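Local coordinates for Low molecular weight protein-tyrosine-phosphatase YfkJ (Bacillus subtilis, PDB 4ETM), which removes phosphate from phosphotyrosine-containing proteins as a low molecular weight protein-tyrosine phosphatase and takes part in resistance to ethanol stress, at residues 127-132 and 138-143; 77-82 and 151-156. All blocks are in the same frame, centred on the assembly; numbering follows the deposited sequence.

Interaction 1 (127-132 and 138-143); sequences RLLDYV and ADVPDP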
# COMPACT_ATOMS: atom_id res chain seq x y z
N ARG A 127 3.55 -9.14 -1.07
CA ARG A 127 4.89 -8.53 -1.17
C ARG A 127 5.96 -9.61 -1.31
O ARG A 127 5.83 -10.71 -0.76
CB ARG A 127 5.21 -7.66 0.05
CG ARG A 127 4.45 -6.35 0.09
CD ARG A 127 4.84 -5.53 1.32
NE ARG A 127 4.56 -6.24 2.57
CZ ARG A 127 4.63 -5.66 3.76
NH1 ARG A 127 4.97 -4.38 3.86
NH2 ARG A 127 4.35 -6.36 4.86
N LEU A 128 7.02 -9.30 -2.06
CA LEU A 128 8.16 -10.22 -2.20
C LEU A 128 8.67 -10.69 -0.85
O LEU A 128 8.86 -11.89 -0.64
CB LEU A 128 9.29 -9.56 -2.98
CG LEU A 128 10.51 -10.45 -3.22
CD1 LEU A 128 10.15 -11.68 -4.07
CD2 LEU A 128 11.62 -9.62 -3.86
N LEU A 129 8.89 -9.76 0.07
CA LEU A 129 9.47 -10.14 1.36
C LEU A 129 8.48 -10.80 2.34
O LEU A 129 8.88 -11.22 3.43
CB LEU A 129 10.19 -8.96 2.02
CG LEU A 129 11.33 -8.39 1.18
CD1 LEU A 129 11.96 -7.21 1.91
CD2 LEU A 129 12.36 -9.48 0.90
N ASP A 130 7.21 -10.91 1.94
CA ASP A 130 6.23 -11.72 2.68
C ASP A 130 6.67 -13.19 2.63
O ASP A 130 6.36 -13.98 3.54
CB ASP A 130 4.80 -11.56 2.10
CG ASP A 130 4.18 -10.17 2.35
OD1 ASP A 130 4.73 -9.38 3.16
OD2 ASP A 130 3.12 -9.86 1.75
N TYR A 131 7.40 -13.56 1.58
CA TYR A 131 7.87 -14.94 1.43
C TYR A 131 9.14 -15.26 2.22
O TYR A 131 9.49 -16.43 2.39
CB TYR A 131 8.07 -15.28 -0.04
CG TYR A 131 6.78 -15.30 -0.81
CD1 TYR A 131 6.04 -16.47 -0.94
CD2 TYR A 131 6.28 -14.14 -1.37
CE1 TYR A 131 4.86 -16.49 -1.64
CE2 TYR A 131 5.10 -14.14 -2.06
CZ TYR A 131 4.39 -15.32 -2.20
OH TYR A 131 3.20 -15.31 -2.89
N VAL A 132 9.84 -14.22 2.66
CA VAL A 132 11.01 -14.41 3.50
C VAL A 132 10.50 -14.44 4.93
O VAL A 132 10.41 -13.41 5.59
CB VAL A 132 12.02 -13.26 3.32
CG1 VAL A 132 13.25 -13.48 4.20
CG2 VAL A 132 12.41 -13.14 1.87
N ALA A 138 10.09 -5.59 5.44
CA ALA A 138 8.92 -6.09 4.74
C ALA A 138 8.82 -5.44 3.37
O ALA A 138 8.17 -5.97 2.46
CB ALA A 138 7.67 -5.78 5.54
N ASP A 139 9.44 -4.28 3.22
CA ASP A 139 9.39 -3.55 1.95
C ASP A 139 10.75 -3.51 1.28
O ASP A 139 11.76 -3.29 1.94
CB ASP A 139 8.89 -2.13 2.19
CG ASP A 139 7.49 -2.09 2.77
OD1 ASP A 139 6.61 -2.76 2.20
OD2 ASP A 139 7.29 -1.41 3.80
N VAL A 140 10.78 -3.69 -0.03
CA VAL A 140 11.99 -3.44 -0.78
C VAL A 140 12.11 -1.95 -1.02
O VAL A 140 11.25 -1.37 -1.69
CB VAL A 140 12.05 -4.21 -2.11
CG1 VAL A 140 13.39 -4.00 -2.77
CG2 VAL A 140 11.83 -5.70 -1.88
N PRO A 141 13.16 -1.31 -0.48
CA PRO A 141 13.29 0.14 -0.70
C PRO A 141 13.47 0.51 -2.16
O PRO A 141 14.04 -0.26 -2.94
CB PRO A 141 14.55 0.52 0.11
CG PRO A 141 14.81 -0.63 0.99
CD PRO A 141 14.29 -1.84 0.30
N ASP A 142 12.97 1.68 -2.54
CA ASP A 142 13.04 2.13 -3.92
C ASP A 142 14.36 2.85 -4.15
O ASP A 142 14.53 3.95 -3.65
CB ASP A 142 11.87 3.07 -4.20
CG ASP A 142 11.74 3.43 -5.67
OD1 ASP A 142 12.63 3.07 -6.45
OD2 ASP A 142 10.74 4.10 -6.02
N PRO A 143 15.26 2.25 -4.93
CA PRO A 143 16.60 2.82 -5.16
C PRO A 143 16.56 4.00 -6.13
O PRO A 143 17.54 4.73 -6.23
CB PRO A 143 17.36 1.64 -5.76
CG PRO A 143 16.34 0.88 -6.47
CD PRO A 143 15.06 1.00 -5.67
O HOH W 1 8.66 -6.81 -0.19
O HOH W 2 7.03 -8.38 3.77

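Interaction 2 (77-82 and 151-156); sequences RREGIS and EVCQLI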
# COMPACT_ATOMS: atom_id res chain seq x y z
N ARG A 77 24.51 -7.20 -14.65
CA ARG A 77 25.77 -7.52 -15.31
C ARG A 77 26.70 -8.23 -14.34
O ARG A 77 27.35 -9.21 -14.71
CB ARG A 77 26.46 -6.27 -15.85
CG ARG A 77 25.80 -5.69 -17.09
CD ARG A 77 26.64 -4.57 -17.68
NE ARG A 77 25.83 -3.68 -18.50
CZ ARG A 77 25.38 -2.49 -18.09
NH1 ARG A 77 25.69 -2.04 -16.88
NH2 ARG A 77 24.64 -1.75 -18.90
N ARG A 78 26.77 -7.73 -13.11
CA ARG A 78 27.63 -8.34 -12.09
C ARG A 78 27.22 -9.77 -11.84
O ARG A 78 28.06 -10.67 -11.74
CB ARG A 78 27.57 -7.57 -10.78
CG ARG A 78 28.09 -8.41 -9.63
CD ARG A 78 28.12 -7.65 -8.34
NE ARG A 78 26.89 -7.76 -7.57
CZ ARG A 78 26.59 -6.92 -6.59
NH1 ARG A 78 27.42 -5.92 -6.32
NH2 ARG A 78 25.47 -7.05 -5.91
N GLU A 79 25.92 -10.00 -11.75
CA GLU A 79 25.40 -11.33 -11.48
C GLU A 79 25.44 -12.20 -12.73
O GLU A 79 25.06 -13.37 -12.69
CB GLU A 79 23.97 -11.25 -10.95
CG GLU A 79 23.82 -10.34 -9.73
CD GLU A 79 24.37 -10.98 -8.47
OE1 GLU A 79 24.22 -12.21 -8.31
OE2 GLU A 79 24.94 -10.24 -7.63
N GLY A 80 25.88 -11.63 -13.85
CA GLY A 80 25.90 -12.34 -15.11
C GLY A 80 24.52 -12.79 -15.55
O GLY A 80 24.35 -13.88 -16.12
N ILE A 81 23.52 -11.95 -15.27
CA ILE A 81 22.15 -12.24 -15.63
C ILE A 81 21.69 -11.31 -16.76
O ILE A 81 21.90 -10.10 -16.71
CB ILE A 81 21.22 -12.07 -14.42
CG1 ILE A 81 21.51 -13.16 -13.39
CG2 ILE A 81 19.76 -12.08 -14.84
CD1 ILE A 81 20.79 -12.97 -12.07
N SER A 82 21.07 -11.89 -17.78
CA SER A 82 20.61 -11.13 -18.93
C SER A 82 19.32 -10.35 -18.65
O SER A 82 18.55 -10.70 -17.76
CB SER A 82 20.39 -12.07 -20.13
OG SER A 82 19.68 -11.41 -21.16
N GLU A 151 21.64 -2.95 -1.63
CA GLU A 151 20.78 -3.58 -0.63
C GLU A 151 19.51 -4.13 -1.29
O GLU A 151 18.95 -5.11 -0.82
CB GLU A 151 20.42 -2.60 0.50
CG GLU A 151 19.43 -1.53 0.11
CD GLU A 151 19.01 -0.64 1.28
OE1 GLU A 151 18.25 0.31 1.05
OE2 GLU A 151 19.44 -0.90 2.43
N VAL A 152 19.09 -3.50 -2.39
CA VAL A 152 17.95 -3.97 -3.17
C VAL A 152 18.30 -5.31 -3.81
O VAL A 152 17.51 -6.25 -3.76
CB VAL A 152 17.52 -2.93 -4.23
CG1 VAL A 152 16.53 -3.53 -5.20
CG2 VAL A 152 16.91 -1.73 -3.55
N CYS A 153 19.50 -5.42 -4.38
CA CYS A 153 19.97 -6.70 -4.90
C CYS A 153 19.91 -7.81 -3.84
O CYS A 153 19.38 -8.90 -4.09
CB CYS A 153 21.40 -6.57 -5.43
SG CYS A 153 22.11 -8.11 -6.08
N GLN A 154 20.45 -7.53 -2.65
CA GLN A 154 20.48 -8.53 -1.60
C GLN A 154 19.07 -8.97 -1.22
O GLN A 154 18.80 -10.17 -1.11
CB GLN A 154 21.24 -8.04 -0.36
CG GLN A 154 22.75 -8.18 -0.49
CD GLN A 154 23.52 -7.57 0.67
OE1 GLN A 154 22.92 -7.08 1.63
NE2 GLN A 154 24.84 -7.59 0.58
N LEU A 155 18.19 -8.00 -1.04
CA LEU A 155 16.81 -8.29 -0.66
C LEU A 155 16.07 -9.07 -1.74
O LEU A 155 15.34 -10.01 -1.45
CB LEU A 155 16.07 -6.99 -0.35
CG LEU A 155 16.53 -6.29 0.93
CD1 LEU A 155 15.95 -4.90 0.99
CD2 LEU A 155 16.12 -7.11 2.15
N ILE A 156 16.27 -8.69 -3.00
CA ILE A 156 15.54 -9.31 -4.08
C ILE A 156 16.07 -10.73 -4.34
O ILE A 156 15.28 -11.62 -4.69
CB ILE A 156 15.53 -8.44 -5.34
CG1 ILE A 156 14.60 -7.25 -5.12
CG2 ILE A 156 15.09 -9.23 -6.54
CD1 ILE A 156 14.51 -6.29 -6.32

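Interaction 1 (127-132 and 138-143)
R127 and D139 form the salt bridge of this contact. NH1 of R127 donates to OD1 of D139 at 2.8 Å. The bond is bent, with an N-H...O angle of 142°. It meets the oxygen from above the carboxylate plane, and the two planar groups stand 62° apart. The chain of R127 bends at its third torsion (chi3 -60°), which turns the guanidinium back toward D130. NE of R127 lies 3.2 Å from OD1 of D130, so the arginine ties two aspartates into one network. The backbone N of R127 also donates to OD2 of D130. D139 OD1 has a second donor, the backbone N of A107. The methyl of A138 sits over one face of the guanidinium, offset toward the rim, with CB 3.4 Å from R127 NH2.

The apolar contacts centre on V140. CD1 of L129 meets CG2 of V140 at 4.1 Å, the two side chains crossing at about a right angle.

Two waters bridge the segments through the carbonyl O of A138. Both donate to it. Water 1 also accepts from the N of L129, at 3.0 Å, and water 2 also donates to D130 OD1.

These contacts close the turn 130-137 within the loop that leads to helix 143-146. Just beyond it, V140 O accepts from the active-site R31. Two residues on comes D142, the catalytic proton donor carried by this loop in low molecular weight phosphatases.

Interaction 2 (77-82 and 151-156)
R78 places CG anti to its backbone N (chi1 162°) and bends its chain at the third torsion, which carries the guanidinium toward helix 149-170. C153 also holds its outer atom, SG, anti to the backbone N (chi1 179°), and the sulfur points back at the arginine. NH2 of R78 comes within 3.5 Å of SG of C153. The sulfur sits at the edge of the guanidinium, near its plane. OE2 of E79 lies 3.9 Å from the same SG of C153. The sulfur is thus in plain close contact with both side chains.

These two charged groups are also joined to each other. NE of R78 donates to OE2 of E79 at 3.2 Å, in a fairly straight bond of 163°. The oxygen lies in the guanidinium plane and is met on its anti side. R78 is shared between E79 and E150, the latter on helix 149-170, where NH1 of R78 forms a salt bridge. The two bonds together help set the place of the guanidinium next to C153.

The contact sits where helix 70-78 ends. G80 has positive phi and closes that end in a Schellman motif, with two bonds back into the last turn. From this end the R78 and E79 side chains reach across to C153 on helix 149-170. C153 is buried there and also touches I75.

The contact is small, burying 87 Å² in all. The backbones stay well apart, with the CA atoms of E79 and C153 9.7 Å from each other.

The centres of the two interactions lie about 15 Å apart. Along the chain the order is 77-82, 127-132, 138-143 and 151-156, so both segments of interaction 1 fall between those of interaction 2. Helix 149-170 connects them. Its C153 side meets the end of helix 70-78, while V152 and L155 pack on P141 of the loop after strand 125-127. CG2 of V152 is 3.3 Å from the O of P141, and CD1 of L155 is 3.5 Å from the CD of P141. The one helix thus joins the end of helix 70-78 to the loop that bears the proton donor D142.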